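Local structure of GTPase subunit of restriction endonuclease (Thermococcus gammatolerans, 6P0G) at residues D15-F20 with F73-R78; G27-E32 with C46-Y51; E89-L94 with P131-H136. The protein binds DNA through the modelled part and is probably a subunit of a GTP-dependent restriction endonuclease, where it may help recognise target sites. One frame throughout, in Å; residues are numbered along the deposited sequence.

Interaction 1. Residues D15-F20 with F73-R78; sequences DEYENF and FYVGKR. With nucleotides of chain B.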
# COMPACT_ATOMS: atom_id res chain seq x y z
N ASP A 15 -9.31 -11.56 2.24
CA ASP A 15 -9.95 -10.30 2.58
C ASP A 15 -9.04 -9.07 2.45
O ASP A 15 -9.53 -7.98 2.16
CB ASP A 15 -10.52 -10.36 4.00
CG ASP A 15 -11.93 -10.93 4.05
OD1 ASP A 15 -12.64 -10.90 3.02
OD2 ASP A 15 -12.34 -11.41 5.13
N GLU A 16 -7.73 -9.23 2.67
CA GLU A 16 -6.85 -8.11 2.38
C GLU A 16 -6.89 -7.81 0.88
O GLU A 16 -6.93 -6.63 0.49
CB GLU A 16 -5.41 -8.34 2.83
CG GLU A 16 -5.02 -9.77 3.11
CD GLU A 16 -3.51 -9.91 3.13
OE1 GLU A 16 -2.86 -8.83 3.16
OE2 GLU A 16 -2.98 -11.06 3.08
N TYR A 17 -6.91 -8.84 0.02
CA TYR A 17 -7.02 -8.54 -1.40
C TYR A 17 -8.35 -7.84 -1.72
O TYR A 17 -8.38 -6.91 -2.52
CB TYR A 17 -6.88 -9.80 -2.26
CG TYR A 17 -6.91 -9.45 -3.72
CD1 TYR A 17 -5.76 -9.03 -4.38
CD2 TYR A 17 -8.10 -9.46 -4.44
CE1 TYR A 17 -5.79 -8.66 -5.72
CE2 TYR A 17 -8.14 -9.10 -5.77
CZ TYR A 17 -6.98 -8.70 -6.41
OH TYR A 17 -7.03 -8.34 -7.74
N GLU A 18 -9.44 -8.29 -1.12
CA GLU A 18 -10.73 -7.63 -1.32
C GLU A 18 -10.66 -6.15 -0.96
O GLU A 18 -11.15 -5.30 -1.70
CB GLU A 18 -11.83 -8.31 -0.50
CG GLU A 18 -12.21 -9.69 -1.03
CD GLU A 18 -12.58 -9.64 -2.50
OE1 GLU A 18 -13.43 -8.79 -2.86
OE2 GLU A 18 -12.00 -10.43 -3.29
N ASN A 19 -10.05 -5.84 0.18
CA ASN A 19 -9.96 -4.47 0.62
C ASN A 19 -9.03 -3.68 -0.31
O ASN A 19 -9.27 -2.50 -0.60
CB ASN A 19 -9.49 -4.41 2.08
CG ASN A 19 -10.53 -4.98 3.06
OD1 ASN A 19 -11.68 -5.23 2.70
ND2 ASN A 19 -10.13 -5.17 4.31
N PHE A 20 -7.99 -4.35 -0.81
CA PHE A 20 -7.06 -3.75 -1.75
C PHE A 20 -7.75 -3.41 -3.07
O PHE A 20 -7.49 -2.36 -3.67
CB PHE A 20 -5.88 -4.71 -1.96
CG PHE A 20 -4.91 -4.29 -3.04
CD1 PHE A 20 -3.92 -3.36 -2.79
CD2 PHE A 20 -4.95 -4.89 -4.30
CE1 PHE A 20 -3.00 -3.00 -3.77
CE2 PHE A 20 -4.02 -4.55 -5.29
CZ PHE A 20 -3.05 -3.60 -5.02
N PHE A 73 3.25 -2.55 -3.33
CA PHE A 73 2.30 -3.58 -2.94
C PHE A 73 2.67 -4.80 -3.79
O PHE A 73 2.61 -4.74 -5.00
CB PHE A 73 0.85 -3.13 -3.16
CG PHE A 73 0.40 -1.97 -2.28
CD1 PHE A 73 -0.14 -2.19 -1.03
CD2 PHE A 73 0.49 -0.66 -2.75
CE1 PHE A 73 -0.56 -1.12 -0.22
CE2 PHE A 73 0.06 0.43 -1.95
CZ PHE A 73 -0.46 0.20 -0.69
N TYR A 74 3.10 -5.90 -3.15
CA TYR A 74 3.28 -7.16 -3.84
C TYR A 74 1.95 -7.91 -3.90
O TYR A 74 1.31 -8.07 -2.87
CB TYR A 74 4.30 -8.03 -3.12
CG TYR A 74 5.74 -7.67 -3.29
CD1 TYR A 74 6.14 -6.49 -3.89
CD2 TYR A 74 6.73 -8.54 -2.85
CE1 TYR A 74 7.50 -6.19 -4.05
CE2 TYR A 74 8.06 -8.26 -3.00
CZ TYR A 74 8.45 -7.09 -3.61
OH TYR A 74 9.79 -6.85 -3.73
N VAL A 75 1.53 -8.39 -5.06
CA VAL A 75 0.27 -9.15 -5.10
C VAL A 75 0.45 -10.52 -5.71
O VAL A 75 0.95 -10.62 -6.81
CB VAL A 75 -0.83 -8.42 -5.87
CG1 VAL A 75 -2.06 -9.32 -6.00
CG2 VAL A 75 -1.19 -7.10 -5.18
N GLY A 76 0.06 -11.58 -4.98
CA GLY A 76 0.14 -12.94 -5.50
C GLY A 76 -0.40 -13.97 -4.50
O GLY A 76 -0.83 -13.61 -3.39
N LYS A 77 -0.38 -15.24 -4.89
CA LYS A 77 -0.81 -16.31 -3.99
C LYS A 77 0.30 -16.62 -3.01
O LYS A 77 1.38 -17.10 -3.40
CB LYS A 77 -1.20 -17.57 -4.77
N ARG A 78 0.03 -16.33 -1.75
CA ARG A 78 0.92 -16.60 -0.63
C ARG A 78 1.07 -18.10 -0.39
O ARG A 78 0.10 -18.85 -0.47
CB ARG A 78 0.39 -15.91 0.64
CG ARG A 78 1.28 -16.06 1.86
CD ARG A 78 1.86 -14.73 2.35
NE ARG A 78 0.83 -13.75 2.71
CZ ARG A 78 1.05 -12.43 2.76
NH1 ARG A 78 2.25 -11.94 2.48
NH2 ARG A 78 0.05 -11.60 3.09
P DA B 2 -2.98 -12.82 8.52
OP1 DA B 2 -2.26 -12.56 9.79
OP2 DA B 2 -3.93 -13.95 8.38
O5' DA B 2 -3.82 -11.47 8.31
C5' DA B 2 -3.61 -10.38 9.19
C4' DA B 2 -2.35 -9.64 8.80
O4' DA B 2 -2.60 -8.99 7.53
C3' DA B 2 -1.92 -8.52 9.75
O3' DA B 2 -0.47 -8.26 9.59
C2' DA B 2 -2.80 -7.37 9.26
C1' DA B 2 -2.83 -7.60 7.74
N9 DA B 2 -4.09 -7.22 7.09
C8 DA B 2 -5.17 -8.02 6.79
N7 DA B 2 -6.16 -7.37 6.19
C5 DA B 2 -5.70 -6.07 6.09
C6 DA B 2 -6.27 -4.89 5.55
N6 DA B 2 -7.48 -4.84 5.01
N1 DA B 2 -5.53 -3.76 5.62
C2 DA B 2 -4.30 -3.82 6.17
N3 DA B 2 -3.67 -4.86 6.71
C4 DA B 2 -4.42 -5.96 6.63
P DT B 1 -2.93 -16.84 4.38
OP1 DT B 1 -3.84 -16.54 5.50
OP2 DT B 1 -3.45 -16.87 2.99
O5' DT B 1 -1.74 -15.77 4.38
C5' DT B 1 -0.76 -15.76 5.42
C4' DT B 1 -1.31 -15.25 6.71
O4' DT B 1 -0.88 -16.12 7.79
C3' DT B 1 -0.84 -13.84 7.11
O3' DT B 1 -1.99 -12.88 7.24
C2' DT B 1 -0.07 -14.06 8.42
C1' DT B 1 -0.76 -15.31 8.93
N1 DT B 1 -0.07 -16.01 10.07
C2 DT B 1 1.09 -16.74 9.87
O2 DT B 1 1.63 -16.86 8.78
N3 DT B 1 1.61 -17.31 11.00
C4 DT B 1 1.09 -17.23 12.29
O4 DT B 1 1.62 -17.78 13.25
C5 DT B 1 -0.12 -16.45 12.43
C7 DT B 1 -0.78 -16.29 13.78
C6 DT B 1 -0.63 -15.89 11.33
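Glu16 and Arg78 form the charged end of this contact, and three hydrophobic side chains of Phe20, Val75 and Phe73, joined by Tyr17, fill the rest. Arg78 NH2 lies 3.1 Å from Glu16 OE2, a salt bridge whose hydrogen bond is weak because the N-H points well off the oxygen. The carboxylate and guanidinium planes are nevertheless nearly coplanar, and Glu16 OE2 lies at the guanidinium edge. Arg78 arrives there through bends at chi2 and chi3. The first torsion of Glu16, 18°, sits away from any staggered position and carries the chain toward Arg78; beyond CG it runs extended and meets the arginine roughly at a right angle.

Val75 divides its two methyls between the aromatic residues of the helix. Val75 CG1 sits at the edge of the Tyr17 ring, 3.8 Å from its CE1, and Val75 CG2 comes obliquely to within 3.8 Å of Phe20 CE2. With CG anti to the backbone N (chi1 173°), the Phe20 ring is turned toward the strand. Phe20 CE1 is also 3.9 Å from Phe73 CG; the two rings meet obliquely, with centroids 5.6 Å apart and planes at 51°.

In the fold, helix 15-26 covers one face of the mixed sheet, its local axis passing 10.7 Å from that of strand 70-76, an architecture consistent with PUA-like (EVE) domains. Ile10 of strand 5-11 and Leu25 extend the apolar layer around Tyr17 and Phe20.

Nucleotides of chain B lie against the polar end of the contact. Glu16 CB is 3.6 Å from N7 of DA2. Asn19 ND2 comes within 2.8 Å of N6 of DA2, doubtful as a bond since both are amino nitrogens; Asn19 OD1 accepts from Arg116 N. O5' of DT1 lies at the edge of the Arg78 guanidinium.

Interaction 2. Residues G27-E32 with C46-Y51; sequences GVKRNE and CSDVCY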
# COMPACT_ATOMS: atom_id res chain seq x y z
N GLY A 27 -10.91 2.39 -5.59
CA GLY A 27 -10.89 3.71 -4.99
C GLY A 27 -12.26 4.12 -4.49
O GLY A 27 -13.28 3.53 -4.85
N VAL A 28 -12.28 5.17 -3.67
CA VAL A 28 -13.48 5.58 -2.97
C VAL A 28 -13.79 7.03 -3.33
O VAL A 28 -12.93 7.90 -3.16
CB VAL A 28 -13.30 5.43 -1.45
CG1 VAL A 28 -14.57 5.87 -0.69
CG2 VAL A 28 -12.90 4.00 -1.12
N LYS A 29 -14.99 7.28 -3.84
CA LYS A 29 -15.45 8.64 -4.12
C LYS A 29 -15.32 9.48 -2.85
O LYS A 29 -15.58 8.98 -1.75
CB LYS A 29 -16.90 8.63 -4.60
CG LYS A 29 -17.16 7.65 -5.73
CD LYS A 29 -18.22 8.22 -6.68
CE LYS A 29 -18.08 7.64 -8.07
NZ LYS A 29 -16.65 7.64 -8.48
N ARG A 30 -14.90 10.73 -3.00
CA ARG A 30 -14.55 11.54 -1.83
C ARG A 30 -15.78 12.01 -1.04
O ARG A 30 -15.65 12.44 0.11
CB ARG A 30 -13.69 12.74 -2.22
CG ARG A 30 -14.37 13.74 -3.15
CD ARG A 30 -13.70 15.11 -3.06
NE ARG A 30 -14.05 15.82 -1.83
CZ ARG A 30 -13.39 16.87 -1.35
NH1 ARG A 30 -12.32 17.33 -2.01
NH2 ARG A 30 -13.79 17.46 -0.22
N ASN A 31 -16.96 11.90 -1.63
CA ASN A 31 -18.18 12.24 -0.89
C ASN A 31 -18.48 11.22 0.21
O ASN A 31 -19.03 11.55 1.26
CB ASN A 31 -19.35 12.37 -1.85
CG ASN A 31 -19.33 11.31 -2.93
OD1 ASN A 31 -19.73 10.17 -2.70
ND2 ASN A 31 -18.84 11.68 -4.13
N GLU A 32 -18.10 9.97 -0.03
CA GLU A 32 -18.33 8.92 0.95
C GLU A 32 -17.28 8.97 2.05
O GLU A 32 -17.28 8.14 2.96
CB GLU A 32 -18.34 7.56 0.27
CG GLU A 32 -19.48 7.42 -0.72
CD GLU A 32 -19.15 6.47 -1.84
OE1 GLU A 32 -18.45 5.47 -1.58
OE2 GLU A 32 -19.56 6.74 -3.00
N CYS A 46 -6.68 13.72 -2.91
CA CYS A 46 -7.73 13.08 -3.69
C CYS A 46 -8.26 13.96 -4.82
O CYS A 46 -8.19 15.19 -4.77
CB CYS A 46 -8.89 12.67 -2.77
SG CYS A 46 -8.39 11.72 -1.29
N SER A 47 -8.77 13.30 -5.86
CA SER A 47 -9.50 13.97 -6.92
C SER A 47 -10.99 13.82 -6.60
O SER A 47 -11.42 14.23 -5.53
CB SER A 47 -9.15 13.37 -8.28
OG SER A 47 -9.33 11.96 -8.30
N ASP A 48 -11.77 13.23 -7.50
CA ASP A 48 -13.12 12.81 -7.10
C ASP A 48 -13.02 11.45 -6.41
O ASP A 48 -13.99 10.97 -5.84
CB ASP A 48 -14.08 12.71 -8.29
CG ASP A 48 -15.54 12.54 -7.85
OD1 ASP A 48 -15.99 13.35 -7.01
OD2 ASP A 48 -16.22 11.60 -8.32
N VAL A 49 -11.84 10.85 -6.50
CA VAL A 49 -11.57 9.52 -5.97
C VAL A 49 -10.35 9.56 -5.05
O VAL A 49 -9.33 10.17 -5.40
CB VAL A 49 -11.32 8.52 -7.11
CG1 VAL A 49 -10.94 7.14 -6.57
CG2 VAL A 49 -12.56 8.43 -7.98
N CYS A 50 -10.46 8.95 -3.86
CA CYS A 50 -9.32 8.72 -2.97
C CYS A 50 -8.80 7.28 -3.07
O CYS A 50 -9.60 6.34 -3.07
CB CYS A 50 -9.69 9.01 -1.51
SG CYS A 50 -10.17 10.74 -1.19
N TYR A 51 -7.48 7.14 -3.13
CA TYR A 51 -6.80 5.84 -3.12
C TYR A 51 -6.01 5.74 -1.83
O TYR A 51 -5.14 6.57 -1.55
CB TYR A 51 -5.87 5.68 -4.35
CG TYR A 51 -6.60 5.77 -5.69
CD1 TYR A 51 -7.26 4.66 -6.22
CD2 TYR A 51 -6.65 6.96 -6.41
CE1 TYR A 51 -7.95 4.74 -7.43
CE2 TYR A 51 -7.33 7.04 -7.63
CZ TYR A 51 -7.98 5.92 -8.13
OH TYR A 51 -8.66 5.97 -9.33
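Val28 and Cys50 hold the two segments together by a reciprocal pair of backbone bonds, the signature of an antiparallel hydrogen-bonded pair. Val28 N donates to Cys50 O at 3.0 Å, and Cys50 N returns to Val28 O at 2.8 Å with a nearly straight N-H (174°). Both donors and both acceptors of the pair are therefore accounted for. Lys29 and Val49 follow as the non-hydrogen-bonded pair of this short antiparallel pairing, and Arg30 N continues the pattern with one further bond, to Asp48 O at 3.0 Å (N-H...O 147°).

At the turn before strand 49-55, Ser47 OG accepts from Val49 N at 3.3 Å, an ST turn that occupies the amide of the non-hydrogen-bonded position. A disulfide joins Cys46 SG to Cys50 SG at 2.0 Å and ties the residue just after helix 39-45 to the strand.

The charged side chains have separate partners. Lys29 NZ and Asp48 OD2 are 4.0 Å apart, a long salt bridge on the exposed side. Arg30, with CG lodged between its backbone N and carbonyl carbon (chi1 64°), lays CD 3.5 Å from Ser47 O, and its guanidinium goes on to salt bridges with Asp43 and Glu34.

The pairing adds strand 28-29, directly after helix 15-26, to the margin of the mixed sheet; strand 49-55 continues inward to pair with strand 123-127, and helix 39-45 covers Cys50 and Arg30 through Leu42.

Interaction 3. Residues E89-L94 with P131-H136; sequences ETAVYL and PEKLHH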
# COMPACT_ATOMS: atom_id res chain seq x y z
N GLU A 89 0.13 -16.00 -11.24
CA GLU A 89 0.39 -14.60 -11.60
C GLU A 89 0.78 -13.75 -10.40
O GLU A 89 0.24 -13.94 -9.31
CB GLU A 89 -0.83 -13.96 -12.27
CG GLU A 89 -0.96 -14.24 -13.78
CD GLU A 89 -0.00 -13.40 -14.62
OE1 GLU A 89 0.50 -12.37 -14.11
OE2 GLU A 89 0.24 -13.75 -15.80
N THR A 90 1.71 -12.83 -10.59
CA THR A 90 2.01 -11.85 -9.54
C THR A 90 2.02 -10.43 -10.09
O THR A 90 2.14 -10.22 -11.30
CB THR A 90 3.35 -12.10 -8.87
OG1 THR A 90 4.41 -11.78 -9.77
CG2 THR A 90 3.45 -13.56 -8.38
N ALA A 91 1.90 -9.46 -9.18
CA ALA A 91 1.87 -8.06 -9.56
C ALA A 91 2.55 -7.18 -8.51
O ALA A 91 2.53 -7.47 -7.32
CB ALA A 91 0.43 -7.60 -9.77
N VAL A 92 3.15 -6.09 -8.97
CA VAL A 92 3.70 -5.09 -8.06
C VAL A 92 3.15 -3.72 -8.42
O VAL A 92 3.17 -3.32 -9.59
CB VAL A 92 5.24 -5.06 -8.11
CG1 VAL A 92 5.78 -4.08 -7.08
CG2 VAL A 92 5.80 -6.47 -7.85
N TYR A 93 2.64 -3.02 -7.41
CA TYR A 93 2.16 -1.64 -7.58
C TYR A 93 3.00 -0.69 -6.75
O TYR A 93 3.43 -1.07 -5.65
CB TYR A 93 0.69 -1.51 -7.16
CG TYR A 93 -0.30 -2.39 -7.89
CD1 TYR A 93 -0.38 -3.76 -7.62
CD2 TYR A 93 -1.20 -1.84 -8.79
CE1 TYR A 93 -1.31 -4.55 -8.27
CE2 TYR A 93 -2.12 -2.62 -9.43
CZ TYR A 93 -2.18 -3.96 -9.18
OH TYR A 93 -3.12 -4.72 -9.82
N LEU A 94 3.23 0.53 -7.24
CA LEU A 94 4.01 1.53 -6.51
C LEU A 94 3.18 2.78 -6.26
O LEU A 94 2.70 3.44 -7.19
CB LEU A 94 5.29 1.89 -7.26
CG LEU A 94 6.40 2.72 -6.59
CD1 LEU A 94 7.59 2.87 -7.54
CD2 LEU A 94 5.98 4.14 -6.16
N PRO A 131 -1.90 4.27 -7.12
CA PRO A 131 -0.64 3.52 -7.14
C PRO A 131 -0.52 2.79 -8.46
O PRO A 131 -1.51 2.22 -8.92
CB PRO A 131 -0.78 2.57 -5.94
CG PRO A 131 -1.65 3.33 -4.98
CD PRO A 131 -2.66 4.04 -5.88
N GLU A 132 0.67 2.85 -9.07
CA GLU A 132 0.86 2.44 -10.45
C GLU A 132 1.29 1.00 -10.60
O GLU A 132 2.30 0.58 -10.03
CB GLU A 132 1.91 3.31 -11.13
CG GLU A 132 2.00 3.07 -12.60
CD GLU A 132 2.98 4.01 -13.29
OE1 GLU A 132 3.14 5.15 -12.81
OE2 GLU A 132 3.59 3.59 -14.30
N LYS A 133 0.53 0.26 -11.40
CA LYS A 133 0.85 -1.11 -11.73
C LYS A 133 2.14 -1.17 -12.53
O LYS A 133 2.18 -0.69 -13.66
CB LYS A 133 -0.29 -1.73 -12.52
CG LYS A 133 -0.06 -3.19 -12.83
CD LYS A 133 -1.34 -3.86 -13.26
CE LYS A 133 -1.23 -5.38 -13.14
NZ LYS A 133 -2.59 -6.01 -13.30
N LEU A 134 3.19 -1.74 -11.96
CA LEU A 134 4.45 -1.91 -12.70
C LEU A 134 4.32 -3.08 -13.67
O LEU A 134 3.37 -3.86 -13.57
CB LEU A 134 5.62 -2.14 -11.74
CG LEU A 134 5.80 -1.16 -10.57
CD1 LEU A 134 7.07 -1.50 -9.82
CD2 LEU A 134 5.82 0.32 -11.02
N HIS A 135 5.24 -3.22 -14.61
CA HIS A 135 5.15 -4.37 -15.49
C HIS A 135 6.09 -5.49 -15.00
O HIS A 135 6.13 -6.58 -15.57
CB HIS A 135 5.42 -3.98 -16.95
CG HIS A 135 6.73 -3.29 -17.19
ND1 HIS A 135 6.82 -2.11 -17.90
CD2 HIS A 135 8.00 -3.62 -16.85
CE1 HIS A 135 8.08 -1.74 -17.98
NE2 HIS A 135 8.82 -2.63 -17.35
N HIS A 136 6.83 -5.21 -13.93
CA HIS A 136 7.72 -6.19 -13.30
C HIS A 136 6.94 -7.19 -12.45
O HIS A 136 5.93 -6.86 -11.83
CB HIS A 136 8.78 -5.50 -12.42
CG HIS A 136 9.48 -4.36 -13.08
ND1 HIS A 136 8.82 -3.22 -13.48
CD2 HIS A 136 10.78 -4.20 -13.43
CE1 HIS A 136 9.68 -2.41 -14.07
NE2 HIS A 136 10.87 -2.97 -14.05
O HOH W 1 3.34 -6.34 -11.81
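Strand 132-133 pairs antiparallel, as a short added strand, with strand 91-102 of the main sheet, and Leu94 and Glu132 make the hydrogen-bonded pair. Leu94 N donates to Glu132 O at 2.9 Å, and Glu132 N to Leu94 O at 2.8 Å. A third backbone bond runs from Leu134 N to Val92 O at 2.8 Å. Between these bonds the CA-H of Tyr93 also approaches Glu132 O.

Tyr93 and Lys133 form the non-hydrogen-bonded pair. The extended lysine chain, its CG anti to N (chi1 -177°), passes obliquely across the tyrosine: Lys133 CB is 3.7 Å from Tyr93 CE2, and Lys133 NZ finishes 3.7 Å from Tyr93 OH. On the same face, the Tyr93 ring meets Phe20 of helix 15-26 edge-to-face, which ties this strand pair to the helix layer.

Leu134 makes the apolar contacts with Val92 and Leu94. It spreads its methyls, Leu134 CD1 4.0 Å from Val92 CG1 and Leu134 CD2 against Leu94 CB, and it also touches Ile173 of helix 167-173 and Ile141 of helix 138-145. Where the strands diverge beyond Leu134, a water replaces direct pairing: it accepts from Val92 N at 2.9 Å and donates to Leu134 O and, at 2.6 Å, to His136 O.

From the N terminus, helix 15-26 enters interaction 1 and the chain then runs straight into strand 28-29, where interaction 2 begins. The loop of interaction 2 closes first, when residues 46-51 return to 27-32, and lies wholly within the larger loop that interaction 1 completes at residues 73-78. Interaction 3 opens only afterwards, at 89-94, and closes at 131-136, so it is in series with both. Strands 70-76 and 91-102 are neighbours, so interactions 1 and 3 touch through backbone bonds; interaction 2 meets interaction 3 where Tyr51 packs on Pro131. All three reach the same mixed sheet, at a helix-covered face, its margin and its added strand.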